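Local coordinates for protein malate oxidoreductase (Thermotoga maritima, PDB 1VL6) that probably catalyses the NAD-dependent oxidative decarboxylation of malate to pyruvate and carbon dioxide, as malic enzymes do, at residues 178-183 / 352-357; 218-223 / 258-263; 90-95 / 113-118; 107-112 / 332-337; 206-211 / 242-247. All coordinates share one frame; numbering follows the deposited sequence.

From the N terminus, contact 3 closes first, folding strand 110-115 back along helix 89-107. Contact 4 opens at 107-112, before contact 3 has closed, so the two cross; it ends only at 332-337 and ties the N-terminal domain to the NAD-binding part. Contact 1 spans 178-183 to 352-357 and crosses contact 4, which it touches where Ala352 meets Ile333. Contacts 5 and 2 are nested inside both long loops. They cross each other and bring the helices 239-246 and 257-261 up to strand 218-223 and its preceding helix. Contact 5 also touches contact 1, through Phe179 on Leu211 and Val353 on Phe210.

Contact 1. Residues 178-183 / 352-357; sequences AFLNAL and AVEAIA
Asn181 reaches across to the last turn of helix 346-358 and donates from ND2 to the backbone O of Ala357, at 2.9 Å. The bond is almost straight (176° at the hydrogen), lies in the amide plane of Asn181 and meets a lone pair of the carbonyl oxygen in the carbonyl plane. With CG anti to its own carbonyl carbon (chi1 -80°), the amide leaves its helix toward Ala357, so that OD1 also comes to 3.6 Å from the Ala357 CB methyl. ND2 makes a second hydrogen bond, to Ile367 O; one amide thus serves two backbone carbonyls. If an alanine stood in place of Asn181, both carbonyls would probably lose this donor and the link between the helix end and the chain around Ile367 would go. One residue back, Leu180 crosses Val353 at about a right angle, its CD1 3.7 Å from Val353 CG1. Val353 holds that methyl anti to its backbone N, while its side chain also packs on Val173 and Ser176 of helix 166-186. Across the sheet-facing side of that helix, Ala178, Phe179 and Ala182 lie on Phe291 of strand 289-292. The short helix axes pass 9.3 Å apart at -50°, a crossing common in helix packing, here between a helix lying on the sheet of the Rossmann-type NAD-binding domain and helix 346-358 beside it.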
# COMPACT_ATOMS: atom_id res chain seq x y z
N ALA A 178 28.40 -5.94 20.66
CA ALA A 178 29.04 -7.23 20.44
C ALA A 178 30.24 -7.35 21.36
O ALA A 178 30.47 -8.39 21.96
CB ALA A 178 29.48 -7.35 18.98
N PHE A 179 31.02 -6.27 21.46
CA PHE A 179 32.24 -6.28 22.27
C PHE A 179 31.91 -6.52 23.72
O PHE A 179 32.50 -7.37 24.37
CB PHE A 179 32.97 -4.98 22.16
CG PHE A 179 34.04 -4.80 23.18
CD1 PHE A 179 35.28 -5.38 23.02
CD2 PHE A 179 33.84 -4.01 24.28
CE1 PHE A 179 36.28 -5.16 23.93
CE2 PHE A 179 34.85 -3.81 25.21
CZ PHE A 179 36.07 -4.38 25.03
N LEU A 180 30.93 -5.78 24.23
CA LEU A 180 30.51 -5.99 25.64
C LEU A 180 30.12 -7.41 25.97
O LEU A 180 30.51 -7.94 27.01
CB LEU A 180 29.37 -5.06 26.03
CG LEU A 180 29.81 -3.59 26.06
CD1 LEU A 180 28.61 -2.69 26.23
CD2 LEU A 180 30.82 -3.31 27.16
N ASN A 181 29.35 -8.03 25.09
CA ASN A 181 28.92 -9.40 25.32
C ASN A 181 30.08 -10.40 25.17
O ASN A 181 30.24 -11.31 25.98
CB ASN A 181 27.74 -9.73 24.43
CG ASN A 181 26.42 -9.19 24.99
OD1 ASN A 181 26.33 -8.70 26.13
ND2 ASN A 181 25.38 -9.30 24.21
N ALA A 182 30.90 -10.20 24.16
CA ALA A 182 32.07 -11.05 24.03
C ALA A 182 32.96 -10.96 25.29
O ALA A 182 33.46 -11.96 25.79
CB ALA A 182 32.85 -10.65 22.76
N LEU A 183 33.15 -9.74 25.78
CA LEU A 183 33.96 -9.49 26.96
C LEU A 183 33.42 -10.24 28.19
O LEU A 183 34.18 -10.83 28.92
CB LEU A 183 34.02 -7.97 27.24
CG LEU A 183 34.90 -7.57 28.42
CD1 LEU A 183 36.38 -7.87 28.04
CD2 LEU A 183 34.72 -6.12 28.85
N ALA A 352 21.36 2.58 23.12
CA ALA A 352 21.21 1.62 22.05
C ALA A 352 22.20 0.48 22.22
O ALA A 352 21.82 -0.70 22.16
CB ALA A 352 21.39 2.29 20.73
N VAL A 353 23.46 0.82 22.50
CA VAL A 353 24.48 -0.22 22.73
C VAL A 353 23.98 -1.20 23.76
O VAL A 353 23.93 -2.38 23.50
CB VAL A 353 25.80 0.36 23.19
CG1 VAL A 353 26.75 -0.76 23.75
CG2 VAL A 353 26.44 1.12 22.06
N GLU A 354 23.56 -0.69 24.90
CA GLU A 354 23.09 -1.54 25.99
C GLU A 354 21.84 -2.37 25.63
O GLU A 354 21.69 -3.52 26.05
CB GLU A 354 22.78 -0.71 27.24
CG GLU A 354 24.03 -0.04 27.82
CD GLU A 354 24.92 -1.01 28.56
OE1 GLU A 354 24.47 -2.13 28.84
OE2 GLU A 354 26.06 -0.63 28.91
N ALA A 355 20.95 -1.76 24.87
CA ALA A 355 19.73 -2.40 24.52
C ALA A 355 20.02 -3.58 23.59
O ALA A 355 19.46 -4.68 23.76
CB ALA A 355 18.84 -1.38 23.88
N ILE A 356 20.93 -3.38 22.63
CA ILE A 356 21.30 -4.51 21.73
C ILE A 356 21.97 -5.65 22.54
O ILE A 356 21.61 -6.81 22.43
CB ILE A 356 22.18 -4.03 20.60
CG1 ILE A 356 21.35 -3.16 19.65
CG2 ILE A 356 22.79 -5.18 19.87
CD1 ILE A 356 22.21 -2.33 18.77
N ALA A 357 22.88 -5.29 23.44
CA ALA A 357 23.60 -6.30 24.19
C ALA A 357 22.65 -7.11 25.05
O ALA A 357 22.83 -8.30 25.21
CB ALA A 357 24.69 -5.71 25.06

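Contact 2. Residues 218-223 / 258-263; sequences NVVAVD and ETALEG
Ala260 O and Glu262 O both grip one atom, NZ of Lys194, which accordingly makes two hydrogen bonds and pins the chain around helix 257-261 to strand 194-198, next to strand 218-223. This belongs to the Rossmann-type fold of the NAD-binding domain: strand 218-223 runs parallel to strand 194-198, and the helix lies across one face of the sheet. Val220 and Val222, two residues apart, present their side chains on the same face, toward the helix, whereas Ala221 between them turns to the other side and meets Ile244. The contact across the segments is wholly apolar and small, since a single methyl carries the helix side. Ala260 CB also rests on Val196 of strand 194-198. Glu262 N bonds to Thr259 O at 3.2 Å, and Gly263 continues with a positive phi (76°), which suits glycine. At the far end of the strand, Asp223 OD2 accepts from Ile200 N in what looks like the GxGxxG turn, a position where NAD-dependent Rossmann domains often carry the acid that binds the adenosine ribose, so Asp223 may do the same. Val220 CG1 lies beside its carbonyl carbon and points on along the strand, while Val222 CG2 lies beside its backbone N and points back. These two methyls come within 4.4 Å of each other, and Ala260 CB sits over them, 4.1 Å from Val220 CG1 and 4.1 Å from Val222 CG2.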
# COMPACT_ATOMS: atom_id res chain seq x y z
N ASN A 218 43.49 0.19 27.07
CA ASN A 218 44.48 -0.13 26.08
C ASN A 218 43.90 -0.41 24.68
O ASN A 218 43.80 -1.54 24.24
CB ASN A 218 45.32 -1.29 26.57
CG ASN A 218 46.57 -1.43 25.76
OD1 ASN A 218 46.80 -0.64 24.83
ND2 ASN A 218 47.39 -2.41 26.10
N VAL A 219 43.53 0.64 23.99
CA VAL A 219 43.10 0.52 22.60
C VAL A 219 44.29 0.82 21.72
O VAL A 219 44.96 1.82 21.91
CB VAL A 219 42.00 1.50 22.24
CG1 VAL A 219 41.58 1.33 20.79
CG2 VAL A 219 40.79 1.34 23.17
N VAL A 220 44.53 -0.06 20.76
CA VAL A 220 45.63 0.11 19.83
C VAL A 220 45.06 0.21 18.42
O VAL A 220 44.47 -0.75 17.94
CB VAL A 220 46.62 -1.05 19.94
CG1 VAL A 220 47.78 -0.87 18.98
CG2 VAL A 220 47.15 -1.14 21.37
N ALA A 221 45.22 1.37 17.82
CA ALA A 221 44.71 1.68 16.49
C ALA A 221 45.76 1.36 15.42
O ALA A 221 46.96 1.65 15.59
CB ALA A 221 44.38 3.13 16.41
N VAL A 222 45.31 0.78 14.31
CA VAL A 222 46.22 0.38 13.24
C VAL A 222 45.57 0.69 11.90
O VAL A 222 44.37 0.50 11.74
CB VAL A 222 46.54 -1.13 13.34
CG1 VAL A 222 47.80 -1.46 12.61
CG2 VAL A 222 46.66 -1.55 14.80
N ASP A 223 46.37 1.17 10.96
CA ASP A 223 45.91 1.42 9.62
C ASP A 223 47.07 1.01 8.67
O ASP A 223 47.97 0.28 9.07
CB ASP A 223 45.49 2.89 9.49
CG ASP A 223 44.46 3.11 8.40
OD1 ASP A 223 44.87 3.11 7.20
OD2 ASP A 223 43.23 3.32 8.67
N GLU A 258 50.87 -7.16 13.11
CA GLU A 258 51.36 -8.38 13.75
C GLU A 258 51.92 -8.10 15.13
O GLU A 258 51.59 -8.77 16.09
CB GLU A 258 52.38 -9.08 12.87
CG GLU A 258 52.72 -10.44 13.41
CD GLU A 258 53.85 -11.09 12.67
OE1 GLU A 258 54.27 -10.62 11.56
OE2 GLU A 258 54.31 -12.10 13.20
N THR A 259 52.74 -7.07 15.22
CA THR A 259 53.25 -6.55 16.49
C THR A 259 52.12 -6.13 17.46
O THR A 259 52.14 -6.46 18.66
CB THR A 259 54.11 -5.34 16.14
OG1 THR A 259 55.34 -5.76 15.52
CG2 THR A 259 54.54 -4.60 17.38
N ALA A 260 51.12 -5.42 16.94
CA ALA A 260 49.97 -4.98 17.73
C ALA A 260 49.24 -6.12 18.38
O ALA A 260 48.73 -5.98 19.49
CB ALA A 260 49.01 -4.17 16.90
N LEU A 261 49.17 -7.25 17.68
CA LEU A 261 48.36 -8.34 18.14
C LEU A 261 49.02 -9.16 19.23
O LEU A 261 48.35 -9.95 19.86
CB LEU A 261 47.99 -9.22 16.98
CG LEU A 261 47.05 -8.58 15.97
CD1 LEU A 261 47.13 -9.34 14.70
CD2 LEU A 261 45.59 -8.57 16.46
N GLU A 262 50.32 -8.99 19.48
CA GLU A 262 50.98 -9.77 20.51
C GLU A 262 50.26 -9.50 21.82
O GLU A 262 50.20 -8.36 22.28
CB GLU A 262 52.42 -9.40 20.65
CG GLU A 262 53.30 -9.95 19.55
CD GLU A 262 54.66 -9.26 19.51
OE1 GLU A 262 55.21 -8.96 20.61
OE2 GLU A 262 55.18 -9.01 18.39
N GLY A 263 49.68 -10.55 22.40
CA GLY A 263 49.02 -10.45 23.67
C GLY A 263 47.67 -9.78 23.63
O GLY A 263 47.01 -9.69 24.64

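Contact 3. Residues 90-95 / 113-118; sequences YGALPV and PICLSE
Cys115 drives its thiol into a shallow hollow on helix 89-107, formed by the Ala92 methyl on one flank and the Leu93 side chain on another, with the backbone of Leu93 as the floor. SG is the bump: it comes to 3.6 Å from Leu93 CA and 4.0 Å from Ala92 CB. Leu93 answers with a bump of its own. Its CG stands anti to the backbone N (chi1 -179°), which carries CD1 out toward the strand, where it meets both Cys115 SG at 4.1 Å and Pro113 CB at 4.0 Å. The leucine methyl is thus seated between the two residues that the strand points at the helix, Ile114 between them facing the other way. Pro94 kinks the helix here, since its N cannot bond to the preceding turn. Helix segment and strand run nearly antiparallel, at 168°, with axes 8.5 Å apart, as expected in a beta-alpha-beta crossover: strand 71-76 enters helix 89-107, which leads into 110-115. Ile114, and Leu116 just past the strand's end, bond to strand 71-76, while Leu116 packs on helix 121-130. Beyond its outer edge, Ser134 of the second subunit bonds through OG to Cys115 N.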
# COMPACT_ATOMS: atom_id res chain seq x y z
N TYR A 90 24.67 7.65 -9.02
CA TYR A 90 23.84 6.69 -9.79
C TYR A 90 23.98 5.23 -9.29
O TYR A 90 23.01 4.51 -9.17
CB TYR A 90 24.17 6.77 -11.27
CG TYR A 90 23.87 8.12 -11.80
CD1 TYR A 90 22.57 8.47 -12.17
CD2 TYR A 90 24.86 9.08 -11.90
CE1 TYR A 90 22.28 9.75 -12.65
CE2 TYR A 90 24.59 10.33 -12.38
CZ TYR A 90 23.29 10.66 -12.75
OH TYR A 90 23.04 11.93 -13.21
N GLY A 91 25.22 4.81 -9.05
CA GLY A 91 25.48 3.52 -8.51
C GLY A 91 24.88 3.47 -7.14
O GLY A 91 24.44 2.41 -6.71
N ALA A 92 24.88 4.61 -6.44
CA ALA A 92 24.38 4.62 -5.07
C ALA A 92 22.87 4.45 -5.03
O ALA A 92 22.35 3.89 -4.07
CB ALA A 92 24.79 5.87 -4.32
N LEU A 93 22.17 4.92 -6.05
CA LEU A 93 20.71 5.02 -5.97
C LEU A 93 20.00 3.71 -5.62
O LEU A 93 19.17 3.70 -4.74
CB LEU A 93 20.10 5.65 -7.22
CG LEU A 93 18.58 5.83 -7.21
CD1 LEU A 93 18.18 6.75 -6.12
CD2 LEU A 93 18.04 6.36 -8.55
N PRO A 94 20.31 2.60 -6.29
CA PRO A 94 19.65 1.35 -5.96
C PRO A 94 20.00 0.88 -4.55
O PRO A 94 19.22 0.17 -3.90
CB PRO A 94 20.15 0.40 -7.03
CG PRO A 94 21.40 0.97 -7.44
CD PRO A 94 21.26 2.41 -7.38
N VAL A 95 21.16 1.30 -4.06
CA VAL A 95 21.53 0.97 -2.71
C VAL A 95 20.70 1.80 -1.72
O VAL A 95 20.14 1.29 -0.75
CB VAL A 95 23.06 1.12 -2.51
CG1 VAL A 95 23.45 0.69 -1.14
CG2 VAL A 95 23.81 0.29 -3.57
N PRO A 113 15.41 8.27 -0.88
CA PRO A 113 16.78 8.41 -1.29
C PRO A 113 17.07 9.75 -1.89
O PRO A 113 16.36 10.16 -2.81
CB PRO A 113 16.96 7.35 -2.36
CG PRO A 113 15.73 6.58 -2.37
CD PRO A 113 14.66 7.36 -1.77
N ILE A 114 18.12 10.39 -1.38
CA ILE A 114 18.62 11.61 -1.90
C ILE A 114 20.09 11.46 -2.21
O ILE A 114 20.95 11.60 -1.34
CB ILE A 114 18.33 12.70 -0.93
CG1 ILE A 114 16.85 13.06 -1.05
CG2 ILE A 114 19.15 13.96 -1.26
CD1 ILE A 114 16.34 13.75 0.13
N CYS A 115 20.34 11.14 -3.47
CA CYS A 115 21.64 10.85 -4.00
C CYS A 115 22.09 12.06 -4.81
O CYS A 115 21.50 12.42 -5.86
CB CYS A 115 21.55 9.62 -4.90
SG CYS A 115 21.44 8.02 -4.04
N LEU A 116 23.18 12.67 -4.35
CA LEU A 116 23.61 13.98 -4.81
C LEU A 116 24.75 13.87 -5.79
O LEU A 116 25.67 13.09 -5.57
CB LEU A 116 24.12 14.79 -3.62
CG LEU A 116 23.04 14.89 -2.55
CD1 LEU A 116 23.64 15.50 -1.28
CD2 LEU A 116 21.83 15.68 -3.08
N SER A 117 24.71 14.67 -6.85
CA SER A 117 25.85 14.75 -7.76
C SER A 117 26.85 15.81 -7.34
O SER A 117 27.46 16.42 -8.17
CB SER A 117 25.42 15.00 -9.21
OG SER A 117 24.49 16.07 -9.29
N GLU A 118 27.04 16.01 -6.04
CA GLU A 118 27.99 17.00 -5.56
C GLU A 118 28.76 16.32 -4.48
O GLU A 118 28.19 15.64 -3.64
CB GLU A 118 27.26 18.24 -5.01
CG GLU A 118 28.15 19.25 -4.28
CD GLU A 118 29.22 19.83 -5.18
OE1 GLU A 118 28.85 20.60 -6.09
OE2 GLU A 118 30.42 19.51 -4.99

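Contact 4. Residues 107-112 / 332-337; sequences ADIDAF and GIMKGA
Ile109 stretches its longer branch toward helix 330-340: CG1 is anti to the carbonyl carbon (chi1 -76°) and CD1 continues fully extended (chi2 177°). The methyl reaches the helix backbone at Lys335, 3.9 Å from its N and 4.0 Å from its CA. It also touches CB of Met334, a selenomethionine, at 4.1 Å, though the selenium end of that side chain runs off from the contact. Lys335 has CG anti to its N (chi1 -167°) and lies straight as far as CE, so its aliphatic part runs alongside Ala107: CE is 3.6 Å from Ala107 O, and CD is 4.3 Å from Ala107 CB. No hydrogen bond crosses the two segments; the lysine has a cation-pi partner in Tyr381. The contact joins the turn between helix 89-107 and strand 110-115, in the N-terminal domain, to a helix of the NAD-binding part. Ile109 and Met334 share Phe103 of helix 89-107 and Val72 of strand 71-76, and Met334 also meets Phe164 of strand 163-165. Farther along strand 110-115, Asp110 OD1 is hydrogen-bonded to Thr28 OG1 of the second subunit.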
# COMPACT_ATOMS: atom_id res chain seq x y z
N ALA A 107 11.16 -0.27 10.69
CA ALA A 107 10.78 0.84 11.58
C ALA A 107 9.53 1.55 11.16
O ALA A 107 9.07 2.38 11.91
CB ALA A 107 11.93 1.86 11.68
N ASP A 108 9.00 1.21 9.98
CA ASP A 108 7.82 1.82 9.37
C ASP A 108 8.08 3.29 9.06
O ASP A 108 7.17 4.12 9.03
CB ASP A 108 6.55 1.57 10.20
CG ASP A 108 5.26 1.88 9.43
OD1 ASP A 108 5.27 1.83 8.18
OD2 ASP A 108 4.18 2.22 9.96
N ILE A 109 9.34 3.59 8.80
CA ILE A 109 9.73 4.97 8.48
C ILE A 109 9.66 5.15 6.99
O ILE A 109 10.08 4.27 6.23
CB ILE A 109 11.15 5.24 8.97
CG1 ILE A 109 11.12 5.43 10.47
CG2 ILE A 109 11.75 6.44 8.29
CD1 ILE A 109 12.49 5.64 11.03
N ASP A 110 9.11 6.29 6.57
CA ASP A 110 9.02 6.62 5.18
C ASP A 110 10.34 7.27 4.78
O ASP A 110 10.57 8.45 5.01
CB ASP A 110 7.85 7.56 4.96
CG ASP A 110 6.51 6.89 5.11
OD1 ASP A 110 6.37 5.66 4.91
OD2 ASP A 110 5.51 7.53 5.40
N ALA A 111 11.23 6.50 4.19
CA ALA A 111 12.53 7.02 3.85
C ALA A 111 12.64 7.26 2.34
O ALA A 111 12.13 6.50 1.56
CB ALA A 111 13.58 6.04 4.34
N PHE A 112 13.30 8.36 1.95
CA PHE A 112 13.46 8.77 0.54
C PHE A 112 14.97 8.85 0.23
O PHE A 112 15.73 9.38 1.03
CB PHE A 112 12.74 10.11 0.26
CG PHE A 112 11.26 10.08 0.58
CD1 PHE A 112 10.82 10.24 1.89
CD2 PHE A 112 10.33 9.81 -0.41
CE1 PHE A 112 9.47 10.15 2.21
CE2 PHE A 112 8.96 9.73 -0.11
CZ PHE A 112 8.54 9.90 1.21
N GLY A 332 15.87 1.40 15.05
CA GLY A 332 15.42 1.86 16.37
C GLY A 332 15.94 3.23 16.68
O GLY A 332 15.22 4.06 17.21
N ILE A 333 17.20 3.47 16.35
CA ILE A 333 17.83 4.74 16.65
C ILE A 333 17.12 5.86 15.94
O ILE A 333 16.78 6.88 16.53
CB ILE A 333 19.25 4.74 16.17
CG1 ILE A 333 20.09 3.77 17.03
CG2 ILE A 333 19.78 6.17 16.21
CD1 ILE A 333 21.60 3.87 16.84
N MSE A 334 16.90 5.67 14.65
CA MSE A 334 16.28 6.68 13.83
C MSE A 334 14.86 6.93 14.25
O MSE A 334 14.39 8.09 14.25
CB MSE A 334 16.30 6.24 12.38
CG MSE A 334 16.24 7.37 11.38
SE MSE A 334 17.92 8.48 11.32
CE MSE A 334 17.05 10.03 11.28
N LYS A 335 14.15 5.87 14.57
CA LYS A 335 12.81 6.04 14.97
C LYS A 335 12.74 6.79 16.30
O LYS A 335 11.92 7.65 16.51
CB LYS A 335 12.15 4.68 15.08
CG LYS A 335 10.61 4.77 15.20
CD LYS A 335 10.08 3.36 15.32
CE LYS A 335 8.53 3.32 15.37
NZ LYS A 335 8.16 2.35 16.39
N GLY A 336 13.60 6.45 17.22
CA GLY A 336 13.58 7.13 18.50
C GLY A 336 13.93 8.57 18.36
O GLY A 336 13.20 9.45 18.86
N ALA A 337 14.99 8.82 17.61
CA ALA A 337 15.51 10.16 17.44
C ALA A 337 14.53 11.08 16.74
O ALA A 337 14.36 12.26 17.09
CB ALA A 337 16.81 10.11 16.65

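Contact 5. Residues 206-211 / 242-247; sequences NIVKFL and LEIARI
In the Rossmann-type domain, Val208 and Lys209 of helix 202-214 face Glu243 and Ile244 of helix 239-246, and Ile247 just after it, both helices lying along strand 218-223. The buried side of the contact is apolar: Val208 and Ile244 reach toward each other tip to tip, with Val208 CG1 at 4.0 Å from Ile244 CG2. The second torsion of Ile244 (chi2 -60°) folds CD1 back to the side of CG2, so the same valine methyl meets CD1 too, at 4.1 Å. Beneath the pair lies the sheet, where Val208 packs on Val219. Toward solvent a salt bridge takes over. Lys209, extended beyond CG, crosses the equally extended Glu243 at about a right angle, and its NZ stands 3.1 Å from Glu243 OE2; the hydrogen bond within this pair is weak. Tyr205 OH supports both ends, since it is hydrogen-bonded to Lys209 NZ and to Glu243 OE1, closing a small polar ring of three side chains. If Glu243 were replaced by an alanine, the ammonium of Lys209 would probably be left without its carboxylate mate and the hydroxyl of Tyr205 would lose a partner. Below this ring, Ile247 CD1 lies loosely against Lys209 CG, 4.4 Å away. Helix 202-214 follows what appears to be the GxGxxG turn and leads from strand 194-198 into 218-223, so the contact pairs the crossover helix of the first beta-alpha-beta unit with the next helix on the same face of the sheet, consistent with a Rossmann-type nucleotide-binding fold.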
# COMPACT_ATOMS: atom_id res chain seq x y z
N ASN A 206 35.25 5.78 14.99
CA ASN A 206 34.18 5.84 15.96
C ASN A 206 34.22 4.68 16.94
O ASN A 206 33.90 4.85 18.15
CB ASN A 206 32.83 5.91 15.30
CG ASN A 206 32.55 7.26 14.71
OD1 ASN A 206 32.01 8.11 15.39
ND2 ASN A 206 32.85 7.44 13.43
N ILE A 207 34.61 3.51 16.43
CA ILE A 207 34.76 2.32 17.29
C ILE A 207 35.79 2.62 18.38
O ILE A 207 35.59 2.32 19.56
CB ILE A 207 35.19 1.09 16.47
CG1 ILE A 207 34.00 0.56 15.65
CG2 ILE A 207 35.70 0.01 17.38
CD1 ILE A 207 34.42 -0.24 14.41
N VAL A 208 36.89 3.23 17.99
CA VAL A 208 37.91 3.58 18.98
C VAL A 208 37.31 4.45 20.07
O VAL A 208 37.48 4.19 21.25
CB VAL A 208 39.07 4.31 18.32
CG1 VAL A 208 40.05 4.89 19.38
CG2 VAL A 208 39.77 3.38 17.35
N LYS A 209 36.62 5.50 19.67
CA LYS A 209 36.05 6.43 20.65
C LYS A 209 34.97 5.80 21.55
O LYS A 209 34.90 6.11 22.72
CB LYS A 209 35.48 7.67 19.93
CG LYS A 209 36.54 8.65 19.51
CD LYS A 209 35.93 9.85 18.87
CE LYS A 209 36.94 10.94 18.60
NZ LYS A 209 36.20 12.07 18.03
N PHE A 210 34.13 4.92 21.01
CA PHE A 210 33.15 4.23 21.84
C PHE A 210 33.82 3.33 22.83
O PHE A 210 33.39 3.31 23.98
CB PHE A 210 32.17 3.37 21.02
CG PHE A 210 30.94 4.10 20.56
CD1 PHE A 210 31.03 5.10 19.62
CD2 PHE A 210 29.70 3.78 21.06
CE1 PHE A 210 29.91 5.77 19.19
CE2 PHE A 210 28.60 4.43 20.62
CZ PHE A 210 28.69 5.43 19.69
N LEU A 211 34.83 2.57 22.40
CA LEU A 211 35.52 1.68 23.35
C LEU A 211 36.14 2.49 24.48
O LEU A 211 36.06 2.10 25.66
CB LEU A 211 36.59 0.83 22.67
CG LEU A 211 36.07 -0.17 21.62
CD1 LEU A 211 37.23 -0.76 20.82
CD2 LEU A 211 35.26 -1.25 22.26
N LEU A 242 45.83 11.39 13.61
CA LEU A 242 46.59 12.06 14.66
C LEU A 242 45.73 12.15 15.93
O LEU A 242 46.18 11.86 17.03
CB LEU A 242 47.04 13.43 14.19
CG LEU A 242 48.13 14.15 14.95
CD1 LEU A 242 49.47 13.43 14.91
CD2 LEU A 242 48.29 15.53 14.33
N GLU A 243 44.47 12.53 15.77
CA GLU A 243 43.61 12.64 16.94
C GLU A 243 43.55 11.29 17.67
O GLU A 243 43.68 11.23 18.92
CB GLU A 243 42.22 13.06 16.52
CG GLU A 243 41.33 13.47 17.67
CD GLU A 243 39.86 13.47 17.30
OE1 GLU A 243 39.52 13.53 16.10
OE2 GLU A 243 39.03 13.36 18.22
N ILE A 244 43.38 10.21 16.90
CA ILE A 244 43.31 8.88 17.48
C ILE A 244 44.60 8.45 18.16
O ILE A 244 44.59 7.86 19.28
CB ILE A 244 42.93 7.84 16.44
CG1 ILE A 244 41.53 8.15 15.89
CG2 ILE A 244 42.96 6.42 17.06
CD1 ILE A 244 40.42 8.13 16.91
N ALA A 245 45.70 8.74 17.51
CA ALA A 245 46.99 8.38 18.08
C ALA A 245 47.14 9.02 19.47
O ALA A 245 47.80 8.48 20.35
CB ALA A 245 48.13 8.83 17.18
N ARG A 246 46.56 10.20 19.64
CA ARG A 246 46.73 10.91 20.90
C ARG A 246 45.91 10.37 22.06
O ARG A 246 46.22 10.61 23.20
CB ARG A 246 46.42 12.37 20.72
CG ARG A 246 47.51 13.04 19.99
CD ARG A 246 47.07 14.29 19.34
NE ARG A 246 48.23 15.11 19.10
CZ ARG A 246 48.31 16.03 18.18
NH1 ARG A 246 47.27 16.27 17.39
NH2 ARG A 246 49.42 16.71 18.04
N ILE A 247 44.86 9.62 21.76
CA ILE A 247 44.05 9.07 22.83
C ILE A 247 44.18 7.58 22.90
O ILE A 247 43.38 6.94 23.56
CB ILE A 247 42.55 9.45 22.68
CG1 ILE A 247 42.04 9.08 21.26
CG2 ILE A 247 42.37 10.92 23.03
CD1 ILE A 247 40.56 9.30 21.05